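Local coordinates for protein chitinase (Thermococcus chitonophagus, PDB 5XSW) that probably hydrolyses chitin as an endochitinase, this chain being the C-terminal part of a longer enzyme and holding its glycan pocket, at residues N352-K355 against A356-E360; P376-I379 against N380-T384; D430-R433 against A434-L438; Q440-G443 against G444-S448. One frame throughout, in Å; residues are numbered along the deposited sequence.

Contact 1 of 4, residues N352-K355 against A356-E360; sequences NWEK and AINAE
Trp353 and Ile357 make a local packing contact one turn apart on the short helix 353-357, at the edge of the helical part of the chain. The pair illustrates how so brief a helix builds its own apolar side. CG2 of Ile357 stands over one face of the indole in a CH-pi contact, 4.2 Å from the centroid of the six-membered ring and only 15° off its normal. The first torsion of the isoleucine explains this reach: with chi1 at 66°, CG1 takes the crowded position between backbone N and carbonyl carbon, and CG2 lies beside the N, facing back along the helix. The other branch ends near the pyrrole side of the indole, with Ile357 CD1 4.0 Å from Trp353 NE1. Ile357 CD1 also lies 3.9 Å from Glu354 OE1, the glutamate chain bending at chi2 to run alongside.

The backbone supplies the frame. Ile357 N is bound to Trp353 O at 2.9 Å, nearly straight at 170°, and Ala356 N reaches Asn352 O over an equal 2.9 Å. At the last turn Glu354 O takes the backbone N of Asn358 at 3.1 Å, and the side-chain amide folds back to give the same oxygen a weak bond from Asn358 ND2 at 2.8 Å. Asn352 occupies the N-cap position without capping through its side chain, giving its ND2 instead to Leu346 O.

Helix 313-321 packs against this side through Phe318, which touches Ala356 and Ile357, while Lys314 forms a cation-pi contact with Trp353; helix 362-365 meets Ala356 through Leu362.

Contact 2 of 4, residues P376-I379 against N380-T384; sequences PTVI and NITAT
From Pro376 to Ala383 the backbone runs as regular alpha helix, each carbonyl of the first four residues taking the N-H four positions on, as in Ile381 N to Thr377 O at 2.9 Å. Thr382 adds a second bond to this ladder. With its chi1 at -55°, OG1 sits beside its own backbone N and donates to Val378 O at 2.7 Å, while Thr382 N reaches the same oxygen at 2.9 Å. The two donors come from opposite faces of the carbonyl plane, and the hydroxyl is thereby satisfied inside the helix. This is the familiar i to i-4 side-chain bond of helical threonines, and helix 374-386 repeats it: Thr384 OG1 donates to Asn380 O at 2.8 Å, and Thr377 OG1 is bound to Gly373 O. The helix starts at the glycan pocket, where Gly372 and His374 line the ligand and the side chain of Thr377 lies about 6 Å from a bound 2-acetamido-2-deoxy-alpha-D-glucopyranose.

The apolar ends pack alongside each other. Thr377 CG2 meets Ile381 CD1 at 3.9 Å, the two side chains pointing the same way. Asn380 folds its side-chain amide back toward the preceding turn, ND2 coming 2.7 Å from Pro376 O, but at an angle too poor for a hydrogen bond. Helix 203-214 covers one side, with Phe205 and the pocket residue Lys212 against Val378 and Ala208 against Ile381 and Thr382; Thr329 and Glu330 of helix 327-338 meet Ile379.

Contact 3 of 4, residues D430-R433 against A434-L438; sequences DVKR and AYDLL
Lys432 and Asp436, one turn apart on helix 421-439, meet through the root of the lysine chain and not through its charge. Asp436 OD2 lies 3.7 Å from Lys432 CG, whereas Lys432 NZ is 5.7 Å from the same oxygen, too far for an ion pair. The lysine chain is the reason: extended beyond CG, it carries its ammonium away from the carboxylate and into a cation-pi contact with Trp399. The pair thus exemplifies opposite charges at i and i+4 that remain neighbours without bonding. The carboxylate also presents OD1 to the edge of the adjoining Tyr435 ring, in its plane. With an alanine in place of Asp436 the carboxylate is gone, and Lys432 would probably be left without this nearby opposite charge and the tyrosine edge without its oxygen neighbour.

On a second side of the helix, Arg433 and Leu437 cross obliquely. The arginine chain, extended from CG to NE, runs past the leucine so that two of its atoms meet one methyl: Arg433 CG lies 4.1 Å from Leu437 CD1, and Arg433 NE stands at the same 4.1 Å from it before binding Phe127 O. Beneath these side chains the helical ladder sets the spacing: Asp436 N meets Lys432 O at 2.8 Å with an angle of 166°, and Leu437 N meets Arg433 O at 3.0 Å.

Further out, Asp430 is gripped by two donors, Gly125 N and His463 NE2. Val431 is packed between helix 399-412, through Ile402 and Phe406, and helix 449-461, through Ile456 and Ala460; Ile456 also touches Ala434.

Contact 4 of 4, residues Q440-G443 against G444-S448; sequences QHWG and GDHIS
Two first torsions bring Trp442 and His446 together: chi1 of -53° sets the indole beside its own backbone N, and chi1 of 59° places the imidazole between the N and carbonyl carbon of His446, turned back across the turn. His446 NE2 then lies 3.6 Å from Trp442 CB. The rings are nearly parallel, with planes at 20°, but slid apart: the centroid of the five-membered ring of Trp442 is 5.7 Å from that of His446, so overlap is slight.

His441 CD2 lies over the centre of one face of the indole and Ser448 CB against the opposite face, toward the rim; Ser448 CB is 3.8 Å from Trp442 CZ2. At the same time Trp442 CD1 comes 3.7 Å from His446 O, a buried oxygen that finds no polar partner. Were Trp442 replaced by an alanine, a gap would probably open between His441 and Ser448, and Asp452 OD2, which accepts from both Trp442 NE1 and Ser448 N, would lose one of its donors.

The reversal rests on the way helix 421-439 ends. Gly443, with positive phi, is the C-prime residue of a Schellman motif: its N binds Gln440 O at 3.1 Å, and Gly444 N turns back to Ser439 O. A second glycine with positive phi follows at Gly444.

The chain so turned enters strand 447-448, which pairs with strand 396-397 through Ile447 and Leu397, and Ser448 OG, also hydrogen-bonded to Asp394 OD1, caps Tyr451 N at the start of helix 449-461.

In the fold
None of the four contacts closes a long loop; each spans adjoining residues, and they follow in series without nesting or crossing. Contact 1 comes first, on helix 353-357, with contact 2 on helix 374-386 beside the glycan pocket; their centres lie 21 Å apart. The chain then crosses to the opposite side of its centre from contact 1, where contact 3 lies on helix 421-439, its centre about 50 Å from that of contact 1. Contact 4 follows directly, turning the end of that helix into strand 447-448. Here alone two contacts touch: Tyr435 CD1 packs on Ile447 CG2 at 3.5 Å, and Leu438 CB approaches the same methyl, tying helix to strand.

Contact 1 of 4, residues N352-K355 against A356-E360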
ATOM      1  N   ASN A 352      21.140  17.832   1.050  1.00 28.05           N
ATOM      2  CA  ASN A 352      21.023  18.737   2.190  1.00 25.17           C
ATOM      3  C   ASN A 352      21.708  18.216   3.460  1.00 28.39           C
ATOM      4  O   ASN A 352      21.425  18.654   4.564  1.00 30.85           O
ATOM      5  CB  ASN A 352      19.540  19.082   2.461  1.00 31.43           C
ATOM      6  CG  ASN A 352      18.928  19.829   1.299  1.00 39.71           C
ATOM      7  OD1 ASN A 352      19.525  20.774   0.809  1.00 36.21           O
ATOM      8  ND2 ASN A 352      17.783  19.370   0.800  1.00 29.40           N
ATOM      9  N   TRP A 353      22.656  17.323   3.268  1.00 30.36           N
ATOM     10  CA  TRP A 353      23.406  16.747   4.371  1.00 31.54           C
ATOM     11  C   TRP A 353      23.942  17.733   5.415  1.00 37.70           C
ATOM     12  O   TRP A 353      23.696  17.571   6.627  1.00 31.71           O
ATOM     13  CB  TRP A 353      24.545  15.938   3.785  1.00 33.40           C
ATOM     14  CG  TRP A 353      25.480  15.304   4.754  1.00 38.18           C
ATOM     15  CD1 TRP A 353      26.722  15.770   5.140  1.00 41.66           C
ATOM     16  CD2 TRP A 353      25.291  14.062   5.415  1.00 42.62           C
ATOM     17  NE1 TRP A 353      27.293  14.890   6.016  1.00 44.94           N
ATOM     18  CE2 TRP A 353      26.447  13.827   6.203  1.00 43.15           C
ATOM     19  CE3 TRP A 353      24.243  13.131   5.452  1.00 33.90           C
ATOM     20  CZ2 TRP A 353      26.590  12.692   7.001  1.00 43.55           C
ATOM     21  CZ3 TRP A 353      24.392  11.994   6.244  1.00 34.13           C
ATOM     22  CH2 TRP A 353      25.551  11.781   7.009  1.00 42.67           C
ATOM     23  N   GLU A 354      24.634  18.779   4.970  1.00 34.61           N
ATOM     24  CA  GLU A 354      25.276  19.661   5.932  1.00 32.23           C
ATOM     25  C   GLU A 354      24.284  20.439   6.712  1.00 33.03           C
ATOM     26  O   GLU A 354      24.432  20.609   7.930  1.00 34.80           O
ATOM     27  CB  GLU A 354      26.265  20.646   5.235  1.00 38.76           C
ATOM     28  CG  GLU A 354      27.499  19.943   4.710  1.00 40.78           C
ATOM     29  CD  GLU A 354      28.376  19.346   5.840  1.00 46.00           C
ATOM     30  OE1 GLU A 354      28.332  19.860   6.982  1.00 46.73           O
ATOM     31  OE2 GLU A 354      29.087  18.348   5.589  1.00 57.32           O
ATOM     32  N   LYS A 355      23.276  20.962   6.015  1.00 32.91           N
ATOM     33  CA  LYS A 355      22.194  21.630   6.701  1.00 35.57           C
ATOM     34  C   LYS A 355      21.523  20.699   7.726  1.00 33.63           C
ATOM     35  O   LYS A 355      21.110  21.159   8.778  1.00 32.73           O
ATOM     36  CB  LYS A 355      21.138  22.108   5.678  1.00 40.04           C
ATOM     37  CG  LYS A 355      19.960  22.910   6.238  1.00 47.52           C
ATOM     38  CD  LYS A 355      19.010  23.373   5.075  1.00 52.33           C
ATOM     39  CE  LYS A 355      17.942  24.432   5.514  1.00 68.77           C
ATOM     40  NZ  LYS A 355      18.223  25.849   4.994  1.00 67.05           N
ATOM     41  N   ALA A 356      21.346  19.428   7.362  1.00 32.00           N
ATOM     42  CA  ALA A 356      20.663  18.469   8.268  1.00 32.28           C
ATOM     43  C   ALA A 356      21.504  18.192   9.513  1.00 31.78           C
ATOM     44  O   ALA A 356      21.011  18.294  10.658  1.00 31.78           O
ATOM     45  CB  ALA A 356      20.404  17.183   7.569  1.00 26.57           C
ATOM     46  N   ILE A 357      22.780  17.844   9.315  1.00 32.22           N
ATOM     47  CA  ILE A 357      23.555  17.508  10.522  1.00 37.48           C
ATOM     48  C   ILE A 357      23.846  18.733  11.403  1.00 36.31           C
ATOM     49  O   ILE A 357      24.108  18.576  12.605  1.00 38.65           O
ATOM     50  CB  ILE A 357      24.871  16.803  10.236  1.00 41.19           C
ATOM     51  CG1 ILE A 357      25.830  17.707   9.510  1.00 43.94           C
ATOM     52  CG2 ILE A 357      24.674  15.451   9.514  1.00 39.71           C
ATOM     53  CD1 ILE A 357      27.195  17.037   9.349  1.00 47.62           C
ATOM     54  N   ASN A 358      23.724  19.943  10.855  1.00 39.01           N
ATOM     55  CA  ASN A 358      23.987  21.142  11.658  1.00 38.03           C
ATOM     56  C   ASN A 358      22.777  21.758  12.285  1.00 43.27           C
ATOM     57  O   ASN A 358      22.881  22.742  13.020  1.00 40.30           O
ATOM     58  CB  ASN A 358      24.702  22.214  10.810  1.00 46.64           C
ATOM     59  CG  ASN A 358      26.177  21.868  10.579  1.00 46.58           C
ATOM     60  OD1 ASN A 358      26.923  21.658  11.527  1.00 52.05           O
ATOM     61  ND2 ASN A 358      26.574  21.750   9.326  1.00 44.21           N
ATOM     62  N   ALA A 359      21.609  21.197  12.012  1.00 38.01           N
ATOM     63  CA  ALA A 359      20.407  21.786  12.558  1.00 30.78           C
ATOM     64  C   ALA A 359      20.253  21.449  14.035  1.00 36.91           C
ATOM     65  O   ALA A 359      20.358  20.284  14.418  1.00 35.71           O
ATOM     66  CB  ALA A 359      19.139  21.304  11.737  1.00 33.07           C
ATOM     67  N   GLU A 360      19.938  22.453  14.862  1.00 30.96           N
ATOM     68  CA  GLU A 360      19.713  22.197  16.268  1.00 39.77           C
ATOM     69  C   GLU A 360      18.366  21.523  16.495  1.00 38.56           C
ATOM     70  O   GLU A 360      18.238  20.697  17.374  1.00 38.29           O
ATOM     71  CB  GLU A 360      19.765  23.492  17.069  1.00 48.66           C
ATOM     72  CG  GLU A 360      21.176  24.101  17.146  1.00 76.08           C
ATOM     73  CD  GLU A 360      21.301  25.176  18.224  1.00106.04           C
ATOM     74  OE1 GLU A 360      20.310  25.403  18.963  1.00107.34           O
ATOM     75  OE2 GLU A 360      22.389  25.791  18.329  1.00113.85           O
TER

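Contact 2 of 4, residues P376-I379 against N380-T384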
ATOM      1  N   PRO A 376       6.373  17.510  16.357  1.00 26.96           N
ATOM      2  CA  PRO A 376       6.648  18.037  17.704  1.00 29.17           C
ATOM      3  C   PRO A 376       5.754  17.399  18.799  1.00 29.37           C
ATOM      4  O   PRO A 376       6.192  17.251  19.925  1.00 24.50           O
ATOM      5  CB  PRO A 376       6.326  19.550  17.584  1.00 27.26           C
ATOM      6  CG  PRO A 376       5.394  19.667  16.357  1.00 27.79           C
ATOM      7  CD  PRO A 376       5.952  18.584  15.414  1.00 27.89           C
ATOM      8  N   THR A 377       4.514  17.075  18.495  1.00 23.53           N
ATOM      9  CA  THR A 377       3.665  16.420  19.506  1.00 27.25           C
ATOM     10  C   THR A 377       4.242  15.067  19.929  1.00 28.16           C
ATOM     11  O   THR A 377       4.368  14.784  21.121  1.00 26.19           O
ATOM     12  CB  THR A 377       2.219  16.204  18.974  1.00 25.09           C
ATOM     13  OG1 THR A 377       1.646  17.474  18.608  1.00 29.79           O
ATOM     14  CG2 THR A 377       1.290  15.527  20.037  1.00 24.98           C
ATOM     15  N   VAL A 378       4.562  14.222  18.951  1.00 25.77           N
ATOM     16  CA  VAL A 378       4.950  12.848  19.248  1.00 24.11           C
ATOM     17  C   VAL A 378       6.310  12.877  19.977  1.00 26.31           C
ATOM     18  O   VAL A 378       6.564  12.149  20.945  1.00 23.92           O
ATOM     19  CB  VAL A 378       5.023  12.010  17.944  1.00 23.41           C
ATOM     20  CG1 VAL A 378       5.716  10.672  18.195  1.00 24.30           C
ATOM     21  CG2 VAL A 378       3.531  11.736  17.407  1.00 17.68           C
ATOM     22  N   ILE A 379       7.180  13.767  19.520  1.00 23.10           N
ATOM     23  CA  ILE A 379       8.511  13.850  20.135  1.00 27.06           C
ATOM     24  C   ILE A 379       8.431  14.383  21.556  1.00 26.07           C
ATOM     25  O   ILE A 379       9.045  13.810  22.474  1.00 26.29           O
ATOM     26  CB  ILE A 379       9.437  14.720  19.233  1.00 31.40           C
ATOM     27  CG1 ILE A 379      10.223  13.795  18.301  1.00 26.69           C
ATOM     28  CG2 ILE A 379      10.230  15.646  20.021  1.00 34.31           C
ATOM     29  CD1 ILE A 379       9.419  13.235  17.226  1.00 37.79           C
ATOM     30  N   ASN A 380       7.637  15.432  21.760  1.00 24.63           N
ATOM     31  CA  ASN A 380       7.433  15.977  23.112  1.00 28.11           C
ATOM     32  C   ASN A 380       6.829  14.948  24.072  1.00 32.13           C
ATOM     33  O   ASN A 380       7.264  14.812  25.221  1.00 24.74           O
ATOM     34  CB  ASN A 380       6.541  17.220  23.050  1.00 28.82           C
ATOM     35  CG  ASN A 380       7.296  18.418  22.416  1.00 56.05           C
ATOM     36  OD1 ASN A 380       8.529  18.570  22.567  1.00 53.59           O
ATOM     37  ND2 ASN A 380       6.576  19.225  21.662  1.00 58.19           N
ATOM     38  N   ILE A 381       5.830  14.207  23.614  1.00 24.75           N
ATOM     39  CA  ILE A 381       5.206  13.224  24.523  1.00 23.72           C
ATOM     40  C   ILE A 381       6.166  12.063  24.823  1.00 24.65           C
ATOM     41  O   ILE A 381       6.251  11.599  25.979  1.00 25.71           O
ATOM     42  CB  ILE A 381       3.841  12.697  23.938  1.00 20.25           C
ATOM     43  CG1 ILE A 381       2.830  13.843  23.936  1.00 24.86           C
ATOM     44  CG2 ILE A 381       3.282  11.512  24.760  1.00 21.05           C
ATOM     45  CD1 ILE A 381       1.430  13.467  23.315  1.00 25.16           C
ATOM     46  N   THR A 382       6.882  11.580  23.812  1.00 21.75           N
ATOM     47  CA  THR A 382       7.856  10.514  24.045  1.00 20.08           C
ATOM     48  C   THR A 382       8.888  10.980  25.103  1.00 28.86           C
ATOM     49  O   THR A 382       9.217  10.215  26.034  1.00 25.86           O
ATOM     50  CB  THR A 382       8.593  10.121  22.729  1.00 25.08           C
ATOM     51  OG1 THR A 382       7.616   9.768  21.740  1.00 23.80           O
ATOM     52  CG2 THR A 382       9.558   8.924  22.889  1.00 23.32           C
ATOM     53  N   ALA A 383       9.422  12.194  24.923  1.00 25.78           N
ATOM     54  CA  ALA A 383      10.420  12.741  25.867  1.00 27.50           C
ATOM     55  C   ALA A 383       9.814  12.844  27.286  1.00 28.50           C
ATOM     56  O   ALA A 383      10.436  12.450  28.257  1.00 29.76           O
ATOM     57  CB  ALA A 383      10.925  14.131  25.388  1.00 26.97           C
ATOM     58  N   THR A 384       8.609  13.380  27.404  1.00 24.55           N
ATOM     59  CA  THR A 384       7.937  13.495  28.721  1.00 26.88           C
ATOM     60  C   THR A 384       7.696  12.148  29.394  1.00 31.81           C
ATOM     61  O   THR A 384       7.919  12.003  30.591  1.00 28.94           O
ATOM     62  CB  THR A 384       6.598  14.255  28.576  1.00 28.65           C
ATOM     63  OG1 THR A 384       6.890  15.521  27.949  1.00 32.10           O
ATOM     64  CG2 THR A 384       5.916  14.523  29.941  1.00 28.15           C
TER

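Contact 3 of 4, residues D430-R433 against A434-L438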
ATOM      1  N   ASP A 430       8.002 -24.286  27.950  1.00 28.96           N
ATOM      2  CA  ASP A 430       8.981 -23.386  28.568  1.00 30.62           C
ATOM      3  C   ASP A 430       8.368 -22.085  29.091  1.00 31.22           C
ATOM      4  O   ASP A 430       8.692 -21.626  30.186  1.00 30.12           O
ATOM      5  CB  ASP A 430      10.080 -23.026  27.570  1.00 30.44           C
ATOM      6  CG  ASP A 430      11.110 -24.144  27.377  1.00 42.86           C
ATOM      7  OD1 ASP A 430      11.051 -25.205  28.081  1.00 39.63           O
ATOM      8  OD2 ASP A 430      11.998 -23.936  26.518  1.00 36.87           O
ATOM      9  N   VAL A 431       7.474 -21.482  28.296  1.00 31.31           N
ATOM     10  CA  VAL A 431       6.812 -20.235  28.734  1.00 29.09           C
ATOM     11  C   VAL A 431       5.996 -20.478  29.989  1.00 25.77           C
ATOM     12  O   VAL A 431       6.019 -19.701  30.961  1.00 28.55           O
ATOM     13  CB  VAL A 431       5.883 -19.683  27.589  1.00 30.27           C
ATOM     14  CG1 VAL A 431       4.900 -18.616  28.125  1.00 27.58           C
ATOM     15  CG2 VAL A 431       6.749 -19.155  26.405  1.00 29.36           C
ATOM     16  N   LYS A 432       5.231 -21.573  29.982  1.00 27.27           N
ATOM     17  CA  LYS A 432       4.437 -21.880  31.200  1.00 31.28           C
ATOM     18  C   LYS A 432       5.310 -22.154  32.426  1.00 30.74           C
ATOM     19  O   LYS A 432       5.028 -21.680  33.568  1.00 32.87           O
ATOM     20  CB  LYS A 432       3.512 -23.090  30.962  1.00 36.01           C
ATOM     21  CG  LYS A 432       2.628 -23.351  32.205  1.00 38.35           C
ATOM     22  CD  LYS A 432       1.443 -24.187  31.898  1.00 49.71           C
ATOM     23  CE  LYS A 432       0.451 -24.147  33.078  1.00 46.63           C
ATOM     24  NZ  LYS A 432      -0.813 -24.815  32.618  1.00 57.88           N
ATOM     25  N   ARG A 433       6.389 -22.912  32.203  1.00 33.10           N
ATOM     26  CA  ARG A 433       7.329 -23.152  33.324  1.00 34.44           C
ATOM     27  C   ARG A 433       7.920 -21.858  33.822  1.00 31.55           C
ATOM     28  O   ARG A 433       8.013 -21.617  35.039  1.00 31.98           O
ATOM     29  CB  ARG A 433       8.461 -24.120  32.917  1.00 35.41           C
ATOM     30  CG  ARG A 433       9.416 -24.424  34.092  1.00 35.44           C
ATOM     31  CD  ARG A 433      10.465 -25.478  33.738  1.00 38.70           C
ATOM     32  NE  ARG A 433      11.462 -25.652  34.809  1.00 42.20           N
ATOM     33  CZ  ARG A 433      11.337 -26.508  35.826  1.00 43.63           C
ATOM     34  NH1 ARG A 433      10.257 -27.279  35.921  1.00 35.21           N
ATOM     35  NH2 ARG A 433      12.295 -26.599  36.742  1.00 37.00           N
ATOM     36  N   ALA A 434       8.300 -20.966  32.891  1.00 29.35           N
ATOM     37  CA  ALA A 434       8.844 -19.684  33.348  1.00 26.57           C
ATOM     38  C   ALA A 434       7.791 -18.865  34.106  1.00 26.78           C
ATOM     39  O   ALA A 434       8.061 -18.208  35.131  1.00 28.06           O
ATOM     40  CB  ALA A 434       9.419 -18.866  32.096  1.00 28.45           C
ATOM     41  N   TYR A 435       6.579 -18.856  33.561  1.00 29.92           N
ATOM     42  CA  TYR A 435       5.488 -18.176  34.275  1.00 32.01           C
ATOM     43  C   TYR A 435       5.341 -18.721  35.756  1.00 28.28           C
ATOM     44  O   TYR A 435       5.288 -17.971  36.745  1.00 28.98           O
ATOM     45  CB  TYR A 435       4.184 -18.362  33.496  1.00 28.20           C
ATOM     46  CG  TYR A 435       2.991 -17.973  34.306  1.00 35.85           C
ATOM     47  CD1 TYR A 435       2.527 -16.646  34.294  1.00 30.49           C
ATOM     48  CD2 TYR A 435       2.348 -18.915  35.142  1.00 30.62           C
ATOM     49  CE1 TYR A 435       1.459 -16.258  35.068  1.00 28.87           C
ATOM     50  CE2 TYR A 435       1.288 -18.532  35.935  1.00 31.27           C
ATOM     51  CZ  TYR A 435       0.846 -17.209  35.892  1.00 33.39           C
ATOM     52  OH  TYR A 435      -0.224 -16.812  36.657  1.00 29.34           O
ATOM     53  N   ASP A 436       5.293 -20.040  35.857  1.00 30.82           N
ATOM     54  CA  ASP A 436       5.157 -20.716  37.181  1.00 34.30           C
ATOM     55  C   ASP A 436       6.278 -20.283  38.134  1.00 33.02           C
ATOM     56  O   ASP A 436       5.997 -19.823  39.250  1.00 33.86           O
ATOM     57  CB  ASP A 436       5.140 -22.243  36.994  1.00 38.05           C
ATOM     58  CG  ASP A 436       3.858 -22.737  36.374  1.00 42.01           C
ATOM     59  OD1 ASP A 436       2.840 -22.027  36.557  1.00 40.14           O
ATOM     60  OD2 ASP A 436       3.868 -23.807  35.700  1.00 42.49           O
ATOM     61  N   LEU A 437       7.542 -20.324  37.688  1.00 29.90           N
ATOM     62  CA  LEU A 437       8.620 -19.911  38.584  1.00 27.52           C
ATOM     63  C   LEU A 437       8.587 -18.459  38.952  1.00 33.27           C
ATOM     64  O   LEU A 437       8.875 -18.054  40.096  1.00 27.82           O
ATOM     65  CB  LEU A 437      10.000 -20.245  37.960  1.00 31.17           C
ATOM     66  CG  LEU A 437      10.117 -21.750  37.658  1.00 39.64           C
ATOM     67  CD1 LEU A 437      11.398 -22.142  36.852  1.00 36.19           C
ATOM     68  CD2 LEU A 437      10.026 -22.550  38.990  1.00 38.34           C
ATOM     69  N   LEU A 438       8.286 -17.620  37.968  1.00 34.91           N
ATOM     70  CA  LEU A 438       8.269 -16.176  38.243  1.00 26.95           C
ATOM     71  C   LEU A 438       7.080 -15.792  39.073  1.00 25.10           C
ATOM     72  O   LEU A 438       7.146 -14.824  39.836  1.00 29.37           O
ATOM     73  CB  LEU A 438       8.279 -15.368  36.910  1.00 27.24           C
ATOM     74  CG  LEU A 438       9.578 -15.515  36.112  1.00 28.93           C
ATOM     75  CD1 LEU A 438       9.460 -14.797  34.710  1.00 26.82           C
ATOM     76  CD2 LEU A 438      10.785 -14.969  36.886  1.00 30.98           C
TER

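Contact 4 of 4, residues Q440-G443 against G444-S448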
ATOM      1  N   GLN A 440       5.977 -17.099  41.704  1.00 37.70           N
ATOM      2  CA  GLN A 440       6.174 -17.395  43.150  1.00 31.88           C
ATOM      3  C   GLN A 440       6.501 -16.123  43.904  1.00 34.71           C
ATOM      4  O   GLN A 440       5.989 -15.894  44.991  1.00 37.50           O
ATOM      5  CB  GLN A 440       7.259 -18.472  43.335  1.00 36.09           C
ATOM      6  CG  GLN A 440       6.804 -19.849  42.798  1.00 35.64           C
ATOM      7  CD  GLN A 440       5.635 -20.416  43.565  1.00 45.02           C
ATOM      8  OE1 GLN A 440       5.521 -20.215  44.785  1.00 44.15           O
ATOM      9  NE2 GLN A 440       4.727 -21.106  42.855  1.00 51.57           N
ATOM     10  N   HIS A 441       7.258 -15.223  43.289  1.00 36.66           N
ATOM     11  CA  HIS A 441       7.631 -13.965  43.946  1.00 34.05           C
ATOM     12  C   HIS A 441       6.400 -13.154  44.369  1.00 34.80           C
ATOM     13  O   HIS A 441       6.460 -12.406  45.333  1.00 33.73           O
ATOM     14  CB  HIS A 441       8.539 -13.149  43.002  1.00 31.93           C
ATOM     15  CG  HIS A 441       8.997 -11.844  43.562  1.00 31.38           C
ATOM     16  ND1 HIS A 441      10.162 -11.719  44.282  1.00 34.95           N
ATOM     17  CD2 HIS A 441       8.447 -10.606  43.524  1.00 30.83           C
ATOM     18  CE1 HIS A 441      10.321 -10.461  44.659  1.00 34.77           C
ATOM     19  NE2 HIS A 441       9.301  -9.763  44.202  1.00 33.51           N
ATOM     20  N   TRP A 442       5.282 -13.324  43.662  1.00 33.30           N
ATOM     21  CA  TRP A 442       4.128 -12.435  43.870  1.00 32.94           C
ATOM     22  C   TRP A 442       3.014 -13.188  44.599  1.00 38.11           C
ATOM     23  O   TRP A 442       1.920 -12.666  44.763  1.00 40.77           O
ATOM     24  CB  TRP A 442       3.571 -11.886  42.516  1.00 32.50           C
ATOM     25  CG  TRP A 442       4.648 -11.236  41.650  1.00 26.70           C
ATOM     26  CD1 TRP A 442       5.189 -11.751  40.532  1.00 25.53           C
ATOM     27  CD2 TRP A 442       5.304  -9.991  41.888  1.00 32.12           C
ATOM     28  NE1 TRP A 442       6.153 -10.904  40.025  1.00 28.41           N
ATOM     29  CE2 TRP A 442       6.255  -9.818  40.845  1.00 28.40           C
ATOM     30  CE3 TRP A 442       5.210  -9.018  42.892  1.00 35.01           C
ATOM     31  CZ2 TRP A 442       7.111  -8.725  40.778  1.00 25.69           C
ATOM     32  CZ3 TRP A 442       6.038  -7.905  42.815  1.00 34.18           C
ATOM     33  CH2 TRP A 442       6.987  -7.762  41.750  1.00 28.64           C
ATOM     34  N   GLY A 443       3.264 -14.439  44.972  1.00 39.52           N
ATOM     35  CA  GLY A 443       2.247 -15.208  45.692  1.00 38.33           C
ATOM     36  C   GLY A 443       1.656 -16.307  44.854  1.00 40.53           C
ATOM     37  O   GLY A 443       0.681 -16.940  45.258  1.00 43.57           O
ATOM     38  N   GLY A 444       2.207 -16.508  43.659  1.00 37.10           N
ATOM     39  CA  GLY A 444       1.849 -17.651  42.808  1.00 27.63           C
ATOM     40  C   GLY A 444       0.652 -17.527  41.872  1.00 33.90           C
ATOM     41  O   GLY A 444       0.401 -18.410  41.042  1.00 35.42           O
ATOM     42  N   ASP A 445      -0.115 -16.449  41.985  1.00 33.61           N
ATOM     43  CA  ASP A 445      -1.350 -16.332  41.186  1.00 28.48           C
ATOM     44  C   ASP A 445      -1.224 -15.428  39.922  1.00 35.53           C
ATOM     45  O   ASP A 445      -2.198 -15.276  39.178  1.00 31.27           O
ATOM     46  CB  ASP A 445      -2.494 -15.773  42.060  1.00 34.92           C
ATOM     47  CG  ASP A 445      -2.032 -14.639  43.008  1.00 60.88           C
ATOM     48  OD1 ASP A 445      -0.777 -14.408  43.182  1.00 56.13           O
ATOM     49  OD2 ASP A 445      -2.947 -13.987  43.605  1.00 69.20           O
ATOM     50  N   HIS A 446      -0.056 -14.816  39.714  1.00 31.56           N
ATOM     51  CA  HIS A 446       0.160 -13.979  38.517  1.00 32.96           C
ATOM     52  C   HIS A 446       1.633 -13.641  38.435  1.00 34.08           C
ATOM     53  O   HIS A 446       2.373 -13.900  39.381  1.00 29.23           O
ATOM     54  CB  HIS A 446      -0.673 -12.687  38.587  1.00 30.13           C
ATOM     55  CG  HIS A 446      -0.349 -11.852  39.785  1.00 30.16           C
ATOM     56  ND1 HIS A 446      -1.068 -11.927  40.960  1.00 39.46           N
ATOM     57  CD2 HIS A 446       0.616 -10.925  39.997  1.00 37.30           C
ATOM     58  CE1 HIS A 446      -0.549 -11.097  41.852  1.00 32.94           C
ATOM     59  NE2 HIS A 446       0.475 -10.476  41.293  1.00 38.35           N
ATOM     60  N   ILE A 447       2.075 -13.101  37.282  1.00 29.82           N
ATOM     61  CA  ILE A 447       3.370 -12.452  37.203  1.00 28.37           C
ATOM     62  C   ILE A 447       3.127 -10.941  36.947  1.00 34.45           C
ATOM     63  O   ILE A 447       1.994 -10.488  36.812  1.00 28.83           O
ATOM     64  CB  ILE A 447       4.265 -13.043  36.062  1.00 31.36           C
ATOM     65  CG1 ILE A 447       3.604 -12.841  34.698  1.00 28.17           C
ATOM     66  CG2 ILE A 447       4.551 -14.528  36.285  1.00 33.05           C
ATOM     67  CD1 ILE A 447       4.474 -13.278  33.547  1.00 25.85           C
ATOM     68  N   SER A 448       4.200 -10.173  36.918  1.00 28.72           N
ATOM     69  CA  SER A 448       4.126  -8.742  36.761  1.00 27.78           C
ATOM     70  C   SER A 448       4.446  -8.354  35.302  1.00 32.75           C
ATOM     71  O   SER A 448       5.448  -8.822  34.745  1.00 28.20           O
ATOM     72  CB  SER A 448       5.112  -8.043  37.656  1.00 26.99           C
ATOM     73  OG  SER A 448       5.269  -6.680  37.258  1.00 27.83           O
TER